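Local atomic coordinates of succinate dehydrogenase subunit A (Mycolicibacterium smegmatis, PDB entry 7D6V), a protein that binds FAD as the flavoprotein subunit of succinate dehydrogenase and probably oxidises succinate to fumarate, passing the electrons on toward quinone. Residues A23-E26 / A27-G31; V149-Q152 / Q153-K156; F435-R438 / A439-A443. All coordinates share one frame; numbering follows the deposited sequence.

Overall arrangement
The three contacts follow one another in sequence, each along a single helix: contact 1 at the C-terminal part of helix 18-30 with Gly31 just beyond it, contact 2 in helix 136-159, contact 3 in helix 427-448. Helix 18-30 belongs to the beta-alpha-beta unit of strands 11-14 and 34-37 in the FAD-binding domain, and the other two helices pack against it. Contacts 1 and 3 touch, their centres 9 Å apart. Contacts 1 and 2, with centres 13 Å apart, are joined by an Arg28-Asp155 salt bridge. Contacts 2 and 3 do not touch (nearest atoms about 12 Å apart). In space the order is 3, 1, 2, from near the bound FAD outward to the iron-sulfur subunit.

Contact 1. Residues A23-E26 / A27-G31; sequences AVIE and ARERG
Glu26 meets the guanidinium of Arg30 at its edge: OE2 lies near the guanidinium plane, the carboxylate carbon lies in it, and the two flat groups are turned 45° against each other. This is an i to i+4 salt bridge along helix 18-30, the helix between strands 11-14 and 34-37 in the beta-alpha-beta unit of the FAD-binding domain, with Glu26 OE2 3.3 Å from Arg30 NH1. The N-H to oxygen angle of 139° makes its hydrogen-bond component weak. With CG of Glu26 anti to the backbone N (chi1 177°) and a bend at the next bond, the carboxylate turns along the helix toward the following turn. The Arg30 chain folds back to meet it, its CG resting 3.3 Å from Glu26 O. The backbone is regular, with Ala27 N to Ala23 O at 2.9 Å and Arg30 N to Glu26 O at 3.0 Å. Gly31, with positive phi, is the first residue to leave helical backbone angles. The other carboxylate oxygen, Glu26 OE1, has long, weak ion pairs with Arg22 and Arg437. Glu26 is buried, so this surrounding positive charge probably keeps its carboxylate ionised, and Arg30 may also interact favourably with the C-terminal end of the helix dipole.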
ATOM      1  N   ALA A  23      15.981   4.060 -13.771  1.00 13.97           N
ATOM      2  CA  ALA A  23      16.530   4.692 -14.966  1.00 13.97           C
ATOM      3  C   ALA A  23      16.562   6.207 -14.829  1.00 13.97           C
ATOM      4  O   ALA A  23      17.521   6.856 -15.258  1.00 13.97           O
ATOM      5  CB  ALA A  23      15.720   4.285 -16.195  1.00 13.97           C
ATOM      6  N   VAL A  24      15.511   6.789 -14.252  1.00 14.50           N
ATOM      7  CA  VAL A  24      15.470   8.237 -14.059  1.00 14.50           C
ATOM      8  C   VAL A  24      16.594   8.682 -13.133  1.00 14.50           C
ATOM      9  O   VAL A  24      17.288   9.673 -13.398  1.00 14.50           O
ATOM     10  CB  VAL A  24      14.096   8.667 -13.521  1.00 14.50           C
ATOM     11  CG1 VAL A  24      14.106  10.140 -13.167  1.00 14.50           C
ATOM     12  CG2 VAL A  24      13.031   8.372 -14.543  1.00 14.50           C
ATOM     13  N   ILE A  25      16.786   7.957 -12.030  1.00 14.65           N
ATOM     14  CA  ILE A  25      17.851   8.300 -11.091  1.00 14.65           C
ATOM     15  C   ILE A  25      19.209   8.226 -11.777  1.00 14.65           C
ATOM     16  O   ILE A  25      20.044   9.129 -11.639  1.00 14.65           O
ATOM     17  CB  ILE A  25      17.789   7.388  -9.852  1.00 14.65           C
ATOM     18  CG1 ILE A  25      16.490   7.623  -9.088  1.00 14.65           C
ATOM     19  CG2 ILE A  25      18.982   7.629  -8.951  1.00 14.65           C
ATOM     20  CD1 ILE A  25      16.163   6.546  -8.094  1.00 14.65           C
ATOM     21  N   GLU A  26      19.441   7.164 -12.551  1.00 16.45           N
ATOM     22  CA  GLU A  26      20.729   7.012 -13.222  1.00 16.45           C
ATOM     23  C   GLU A  26      20.962   8.114 -14.250  1.00 16.45           C
ATOM     24  O   GLU A  26      22.062   8.681 -14.330  1.00 16.45           O
ATOM     25  CB  GLU A  26      20.809   5.636 -13.881  1.00 16.45           C
ATOM     26  CG  GLU A  26      22.072   5.397 -14.679  1.00 16.45           C
ATOM     27  CD  GLU A  26      23.295   5.208 -13.808  1.00 16.45           C
ATOM     28  OE1 GLU A  26      23.144   5.106 -12.574  1.00 16.45           O
ATOM     29  OE2 GLU A  26      24.412   5.158 -14.361  1.00 16.45           O
ATOM     30  N   ALA A  27      19.938   8.435 -15.044  1.00 16.70           N
ATOM     31  CA  ALA A  27      20.082   9.465 -16.065  1.00 16.70           C
ATOM     32  C   ALA A  27      20.337  10.829 -15.440  1.00 16.70           C
ATOM     33  O   ALA A  27      21.119  11.625 -15.971  1.00 16.70           O
ATOM     34  CB  ALA A  27      18.840   9.502 -16.952  1.00 16.70           C
ATOM     35  N   ARG A  28      19.680  11.125 -14.316  1.00 17.54           N
ATOM     36  CA  ARG A  28      19.964  12.375 -13.620  1.00 17.54           C
ATOM     37  C   ARG A  28      21.385  12.387 -13.072  1.00 17.54           C
ATOM     38  O   ARG A  28      22.054  13.426 -13.093  1.00 17.54           O
ATOM     39  CB  ARG A  28      18.958  12.604 -12.495  1.00 17.54           C
ATOM     40  CG  ARG A  28      18.967  14.023 -11.944  1.00 17.54           C
ATOM     41  CD  ARG A  28      19.787  14.111 -10.673  1.00 17.54           C
ATOM     42  NE  ARG A  28      19.612  15.378  -9.973  1.00 17.54           N
ATOM     43  CZ  ARG A  28      20.364  15.766  -8.948  1.00 17.54           C
ATOM     44  NH1 ARG A  28      21.343  14.986  -8.516  1.00 17.54           N
ATOM     45  NH2 ARG A  28      20.140  16.931  -8.359  1.00 17.54           N
ATOM     46  N   GLU A  29      21.861  11.245 -12.567  1.00 19.20           N
ATOM     47  CA  GLU A  29      23.227  11.189 -12.055  1.00 19.20           C
ATOM     48  C   GLU A  29      24.238  11.472 -13.157  1.00 19.20           C
ATOM     49  O   GLU A  29      25.229  12.176 -12.935  1.00 19.20           O
ATOM     50  CB  GLU A  29      23.506   9.830 -11.417  1.00 19.20           C
ATOM     51  CG  GLU A  29      22.698   9.541 -10.163  1.00 19.20           C
ATOM     52  CD  GLU A  29      23.050  10.445  -9.000  1.00 19.20           C
ATOM     53  OE1 GLU A  29      24.223  10.862  -8.896  1.00 19.20           O
ATOM     54  OE2 GLU A  29      22.149  10.735  -8.186  1.00 19.20           O
ATOM     55  N   ARG A  30      24.011  10.930 -14.355  1.00 19.23           N
ATOM     56  CA  ARG A  30      24.919  11.224 -15.457  1.00 19.23           C
ATOM     57  C   ARG A  30      24.782  12.655 -15.960  1.00 19.23           C
ATOM     58  O   ARG A  30      25.647  13.124 -16.704  1.00 19.23           O
ATOM     59  CB  ARG A  30      24.696  10.243 -16.605  1.00 19.23           C
ATOM     60  CG  ARG A  30      24.821   8.790 -16.195  1.00 19.23           C
ATOM     61  CD  ARG A  30      26.257   8.295 -16.298  1.00 19.23           C
ATOM     62  NE  ARG A  30      27.146   8.890 -15.300  1.00 19.23           N
ATOM     63  CZ  ARG A  30      27.087   8.652 -13.992  1.00 19.23           C
ATOM     64  NH1 ARG A  30      26.177   7.825 -13.497  1.00 19.23           N
ATOM     65  NH2 ARG A  30      27.943   9.245 -13.174  1.00 19.23           N
ATOM     66  N   GLY A  31      23.705  13.340 -15.602  1.00 18.92           N
ATOM     67  CA  GLY A  31      23.546  14.747 -15.904  1.00 18.92           C
ATOM     68  C   GLY A  31      22.706  14.927 -17.145  1.00 18.92           C
ATOM     69  O   GLY A  31      23.229  14.936 -18.261  1.00 18.92           O
TER

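Contact 2. Residues V149-Q152 / Q153-K156; sequences VSLQ and QEDK
Gln153 reaches back over Val149, one turn earlier in helix 136-159, a long helix of the FAD-binding domain that packs on helix 18-30 and meets the iron-sulfur subunit. The backbone follows the alpha-helical i to i+4 pattern: Val149 O accepts from Gln153 N at 2.9 Å, Ser150 O from Glu154 N at 3.0 Å, and Leu151 O and Gln152 O from the amides of Asp155 and Lys156. The side-chain amide of Gln153 finds its polar partners on the iron-sulfur subunit, where NE2 donates to Ile115 O and OE1 is hydrogen-bonded to Ser117 OG. Within the helix this amide makes only van der Waals contact; Gln153 NE2 lies 4.0 Å from Val149 CG1, the side chains crossing at a slant. Asp155 OD1 is satisfied by a salt bridge to Arg28 NH2 of helix 18-30. Asp155 CG stands beside its own backbone N (chi1 -70°), which brings OD2 to 3.4 Å from Leu151 O; both are acceptors. Glu154 OE2 likewise sits 3.5 Å from Ser150 O, acceptor against acceptor. The extended Glu154 chain runs alongside Leu151, pointing the same way, and its OE2 comes to 3.6 Å from Leu151 CD2.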
ATOM      1  N   VAL A 149      12.339  12.546  -5.116  1.00 13.83           N
ATOM      2  CA  VAL A 149      11.967  13.784  -4.432  1.00 13.83           C
ATOM      3  C   VAL A 149      13.189  14.427  -3.785  1.00 13.83           C
ATOM      4  O   VAL A 149      13.349  15.653  -3.804  1.00 13.83           O
ATOM      5  CB  VAL A 149      10.849  13.513  -3.410  1.00 13.83           C
ATOM      6  CG1 VAL A 149      10.653  14.712  -2.505  1.00 13.83           C
ATOM      7  CG2 VAL A 149       9.560  13.177  -4.129  1.00 13.83           C
ATOM      8  N   SER A 150      14.074  13.611  -3.211  1.00 14.23           N
ATOM      9  CA  SER A 150      15.316  14.128  -2.645  1.00 14.23           C
ATOM     10  C   SER A 150      16.182  14.786  -3.714  1.00 14.23           C
ATOM     11  O   SER A 150      16.767  15.856  -3.486  1.00 14.23           O
ATOM     12  CB  SER A 150      16.079  12.993  -1.966  1.00 14.23           C
ATOM     13  OG  SER A 150      17.305  13.445  -1.427  1.00 14.23           O
ATOM     14  N   LEU A 151      16.283  14.155  -4.883  1.00 14.64           N
ATOM     15  CA  LEU A 151      17.097  14.718  -5.954  1.00 14.64           C
ATOM     16  C   LEU A 151      16.543  16.057  -6.418  1.00 14.64           C
ATOM     17  O   LEU A 151      17.304  16.998  -6.673  1.00 14.64           O
ATOM     18  CB  LEU A 151      17.184  13.730  -7.115  1.00 14.64           C
ATOM     19  CG  LEU A 151      18.063  12.506  -6.852  1.00 14.64           C
ATOM     20  CD1 LEU A 151      17.959  11.507  -7.987  1.00 14.64           C
ATOM     21  CD2 LEU A 151      19.502  12.920  -6.637  1.00 14.64           C
ATOM     22  N   GLN A 152      15.219  16.178  -6.515  1.00 15.07           N
ATOM     23  CA  GLN A 152      14.693  17.478  -6.911  1.00 15.07           C
ATOM     24  C   GLN A 152      14.739  18.503  -5.782  1.00 15.07           C
ATOM     25  O   GLN A 152      14.764  19.701  -6.062  1.00 15.07           O
ATOM     26  CB  GLN A 152      13.273  17.370  -7.471  1.00 15.07           C
ATOM     27  CG  GLN A 152      12.320  16.462  -6.764  1.00 15.07           C
ATOM     28  CD  GLN A 152      11.109  16.157  -7.621  1.00 15.07           C
ATOM     29  OE1 GLN A 152      11.109  16.413  -8.823  1.00 15.07           O
ATOM     30  NE2 GLN A 152      10.070  15.611  -7.006  1.00 15.07           N
ATOM     31  N   GLN A 153      14.792  18.073  -4.520  1.00 15.11           N
ATOM     32  CA  GLN A 153      15.103  19.013  -3.444  1.00 15.11           C
ATOM     33  C   GLN A 153      16.516  19.570  -3.591  1.00 15.11           C
ATOM     34  O   GLN A 153      16.750  20.769  -3.384  1.00 15.11           O
ATOM     35  CB  GLN A 153      14.933  18.339  -2.084  1.00 15.11           C
ATOM     36  CG  GLN A 153      13.496  18.219  -1.629  1.00 15.11           C
ATOM     37  CD  GLN A 153      13.334  17.262  -0.470  1.00 15.11           C
ATOM     38  OE1 GLN A 153      14.238  16.494  -0.154  1.00 15.11           O
ATOM     39  NE2 GLN A 153      12.175  17.300   0.171  1.00 15.11           N
ATOM     40  N   GLU A 154      17.472  18.709  -3.948  1.00 16.52           N
ATOM     41  CA  GLU A 154      18.824  19.188  -4.231  1.00 16.52           C
ATOM     42  C   GLU A 154      18.829  20.146  -5.417  1.00 16.52           C
ATOM     43  O   GLU A 154      19.543  21.156  -5.411  1.00 16.52           O
ATOM     44  CB  GLU A 154      19.763  18.012  -4.500  1.00 16.52           C
ATOM     45  CG  GLU A 154      19.816  16.977  -3.397  1.00 16.52           C
ATOM     46  CD  GLU A 154      20.506  15.700  -3.837  1.00 16.52           C
ATOM     47  OE1 GLU A 154      21.521  15.791  -4.556  1.00 16.52           O
ATOM     48  OE2 GLU A 154      20.029  14.606  -3.471  1.00 16.52           O
ATOM     49  N   ASP A 155      18.045  19.833  -6.450  1.00 17.33           N
ATOM     50  CA  ASP A 155      17.930  20.733  -7.595  1.00 17.33           C
ATOM     51  C   ASP A 155      17.342  22.076  -7.183  1.00 17.33           C
ATOM     52  O   ASP A 155      17.758  23.123  -7.685  1.00 17.33           O
ATOM     53  CB  ASP A 155      17.075  20.094  -8.688  1.00 17.33           C
ATOM     54  CG  ASP A 155      17.769  18.937  -9.369  1.00 17.33           C
ATOM     55  OD1 ASP A 155      19.016  18.916  -9.383  1.00 17.33           O
ATOM     56  OD2 ASP A 155      17.066  18.048  -9.890  1.00 17.33           O
ATOM     57  N   LYS A 156      16.360  22.063  -6.286  1.00 16.92           N
ATOM     58  CA  LYS A 156      15.798  23.308  -5.776  1.00 16.92           C
ATOM     59  C   LYS A 156      16.853  24.131  -5.053  1.00 16.92           C
ATOM     60  O   LYS A 156      16.958  25.345  -5.257  1.00 16.92           O
ATOM     61  CB  LYS A 156      14.628  23.008  -4.845  1.00 16.92           C
ATOM     62  CG  LYS A 156      14.099  24.216  -4.102  1.00 16.92           C
ATOM     63  CD  LYS A 156      13.353  25.151  -5.026  1.00 16.92           C
ATOM     64  CE  LYS A 156      12.440  26.068  -4.242  1.00 16.92           C
ATOM     65  NZ  LYS A 156      11.626  26.923  -5.141  1.00 16.92           N
TER

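Contact 3. Residues F435-R438 / A439-A443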
ATOM      1  N   PHE A 435      18.601  -3.444 -14.650  1.00 14.15           N
ATOM      2  CA  PHE A 435      18.472  -3.029 -16.032  1.00 14.15           C
ATOM      3  C   PHE A 435      17.801  -1.675 -16.197  1.00 14.15           C
ATOM      4  O   PHE A 435      17.971  -1.060 -17.248  1.00 14.15           O
ATOM      5  CB  PHE A 435      17.751  -4.114 -16.828  1.00 14.15           C
ATOM      6  CG  PHE A 435      18.560  -5.367 -16.962  1.00 14.15           C
ATOM      7  CD1 PHE A 435      18.246  -6.496 -16.227  1.00 14.15           C
ATOM      8  CD2 PHE A 435      19.677  -5.394 -17.774  1.00 14.15           C
ATOM      9  CE1 PHE A 435      19.009  -7.638 -16.334  1.00 14.15           C
ATOM     10  CE2 PHE A 435      20.442  -6.534 -17.885  1.00 14.15           C
ATOM     11  CZ  PHE A 435      20.108  -7.655 -17.164  1.00 14.15           C
ATOM     12  N   GLY A 436      17.128  -1.144 -15.174  1.00 14.13           N
ATOM     13  CA  GLY A 436      16.791   0.266 -15.196  1.00 14.13           C
ATOM     14  C   GLY A 436      18.026   1.138 -15.124  1.00 14.13           C
ATOM     15  O   GLY A 436      18.145   2.122 -15.859  1.00 14.13           O
ATOM     16  N   ARG A 437      18.977   0.777 -14.256  1.00 14.44           N
ATOM     17  CA  ARG A 437      20.239   1.505 -14.237  1.00 14.44           C
ATOM     18  C   ARG A 437      20.972   1.373 -15.566  1.00 14.44           C
ATOM     19  O   ARG A 437      21.490   2.365 -16.100  1.00 14.44           O
ATOM     20  CB  ARG A 437      21.116   1.015 -13.090  1.00 14.44           C
ATOM     21  CG  ARG A 437      22.399   1.796 -12.952  1.00 14.44           C
ATOM     22  CD  ARG A 437      23.275   1.245 -11.858  1.00 14.44           C
ATOM     23  NE  ARG A 437      24.662   1.648 -12.040  1.00 14.44           N
ATOM     24  CZ  ARG A 437      25.511   1.045 -12.864  1.00 14.44           C
ATOM     25  NH1 ARG A 437      26.757   1.483 -12.965  1.00 14.44           N
ATOM     26  NH2 ARG A 437      25.116   0.009 -13.588  1.00 14.44           N
ATOM     27  N   ARG A 438      21.019   0.157 -16.124  1.00 14.96           N
ATOM     28  CA  ARG A 438      21.679  -0.015 -17.418  1.00 14.96           C
ATOM     29  C   ARG A 438      21.000   0.811 -18.507  1.00 14.96           C
ATOM     30  O   ARG A 438      21.677   1.403 -19.353  1.00 14.96           O
ATOM     31  CB  ARG A 438      21.715  -1.490 -17.820  1.00 14.96           C
ATOM     32  CG  ARG A 438      22.388  -2.416 -16.827  1.00 14.96           C
ATOM     33  CD  ARG A 438      23.869  -2.149 -16.697  1.00 14.96           C
ATOM     34  NE  ARG A 438      24.632  -2.618 -17.847  1.00 14.96           N
ATOM     35  CZ  ARG A 438      25.831  -3.182 -17.766  1.00 14.96           C
ATOM     36  NH1 ARG A 438      26.404  -3.362 -16.587  1.00 14.96           N
ATOM     37  NH2 ARG A 438      26.458  -3.573 -18.865  1.00 14.96           N
ATOM     38  N   ALA A 439      19.665   0.864 -18.505  1.00 15.37           N
ATOM     39  CA  ALA A 439      18.939   1.613 -19.525  1.00 15.37           C
ATOM     40  C   ALA A 439      19.180   3.109 -19.398  1.00 15.37           C
ATOM     41  O   ALA A 439      19.384   3.796 -20.406  1.00 15.37           O
ATOM     42  CB  ALA A 439      17.446   1.305 -19.435  1.00 15.37           C
ATOM     43  N   GLY A 440      19.153   3.635 -18.173  1.00 15.92           N
ATOM     44  CA  GLY A 440      19.461   5.043 -17.984  1.00 15.92           C
ATOM     45  C   GLY A 440      20.864   5.392 -18.440  1.00 15.92           C
ATOM     46  O   GLY A 440      21.079   6.411 -19.104  1.00 15.92           O
ATOM     47  N   LEU A 441      21.835   4.536 -18.117  1.00 16.61           N
ATOM     48  CA  LEU A 441      23.210   4.814 -18.514  1.00 16.61           C
ATOM     49  C   LEU A 441      23.375   4.724 -20.028  1.00 16.61           C
ATOM     50  O   LEU A 441      24.110   5.518 -20.627  1.00 16.61           O
ATOM     51  CB  LEU A 441      24.156   3.856 -17.790  1.00 16.61           C
ATOM     52  CG  LEU A 441      25.671   4.043 -17.888  1.00 16.61           C
ATOM     53  CD1 LEU A 441      26.318   3.462 -16.647  1.00 16.61           C
ATOM     54  CD2 LEU A 441      26.255   3.394 -19.130  1.00 16.61           C
ATOM     55  N   GLY A 442      22.695   3.769 -20.666  1.00 17.08           N
ATOM     56  CA  GLY A 442      22.766   3.668 -22.114  1.00 17.08           C
ATOM     57  C   GLY A 442      22.138   4.858 -22.809  1.00 17.08           C
ATOM     58  O   GLY A 442      22.661   5.351 -23.813  1.00 17.08           O
ATOM     59  N   ALA A 443      21.012   5.343 -22.281  1.00 17.11           N
ATOM     60  CA  ALA A 443      20.405   6.553 -22.820  1.00 17.11           C
ATOM     61  C   ALA A 443      21.334   7.751 -22.672  1.00 17.11           C
ATOM     62  O   ALA A 443      21.467   8.561 -23.598  1.00 17.11           O
ATOM     63  CB  ALA A 443      19.069   6.821 -22.131  1.00 17.11           C
TER
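Arg437 and Leu441, one helical turn apart, supply the nearest approach between side chains in this stretch of helix 427-448. Leu441 CD1 lies over one face of the Arg437 guanidinium, 4.2 Å from NH1, a van der Waals contact rather than a polar one. Both side chains place CG anti to the backbone N (chi1 -176° for Arg437), and the arginine continues extended through CD.

The hydrogen bonds across the contact are all main-chain bonds of the i to i+4 type. Ala439 N donates to Phe435 O at 2.9 Å and Gly440 N to Gly436 O at 2.9 Å. Leu441 N to Arg437 O, at 3.0 Å, and Gly442 N to Arg438 O, at 2.9 Å, continue the series. Side chains also touch the backbone: Ala439 CB and Leu441 CB lie alongside the carbonyls of the preceding turn, those of Phe435 and Arg437, as in any helix.

Charged partners lie elsewhere. Arg438, its chain bent twice, forms a salt bridge to Glu93 of helix 84-102 and donates NE to the carbonyl of Asp399. Arg437 NE has a long, weak ion pair with Glu26 OE1.

Around this stretch, Phe435 packs on Met86 and His90 of helix 84-102. Arg437 touches Arg22 and Leu441 touches Glu26, both of helix 18-30. Ala439 and Ala443 rest on Val206 of strand 204-206, placing the helix against the parallel sheet of the FAD-binding fold.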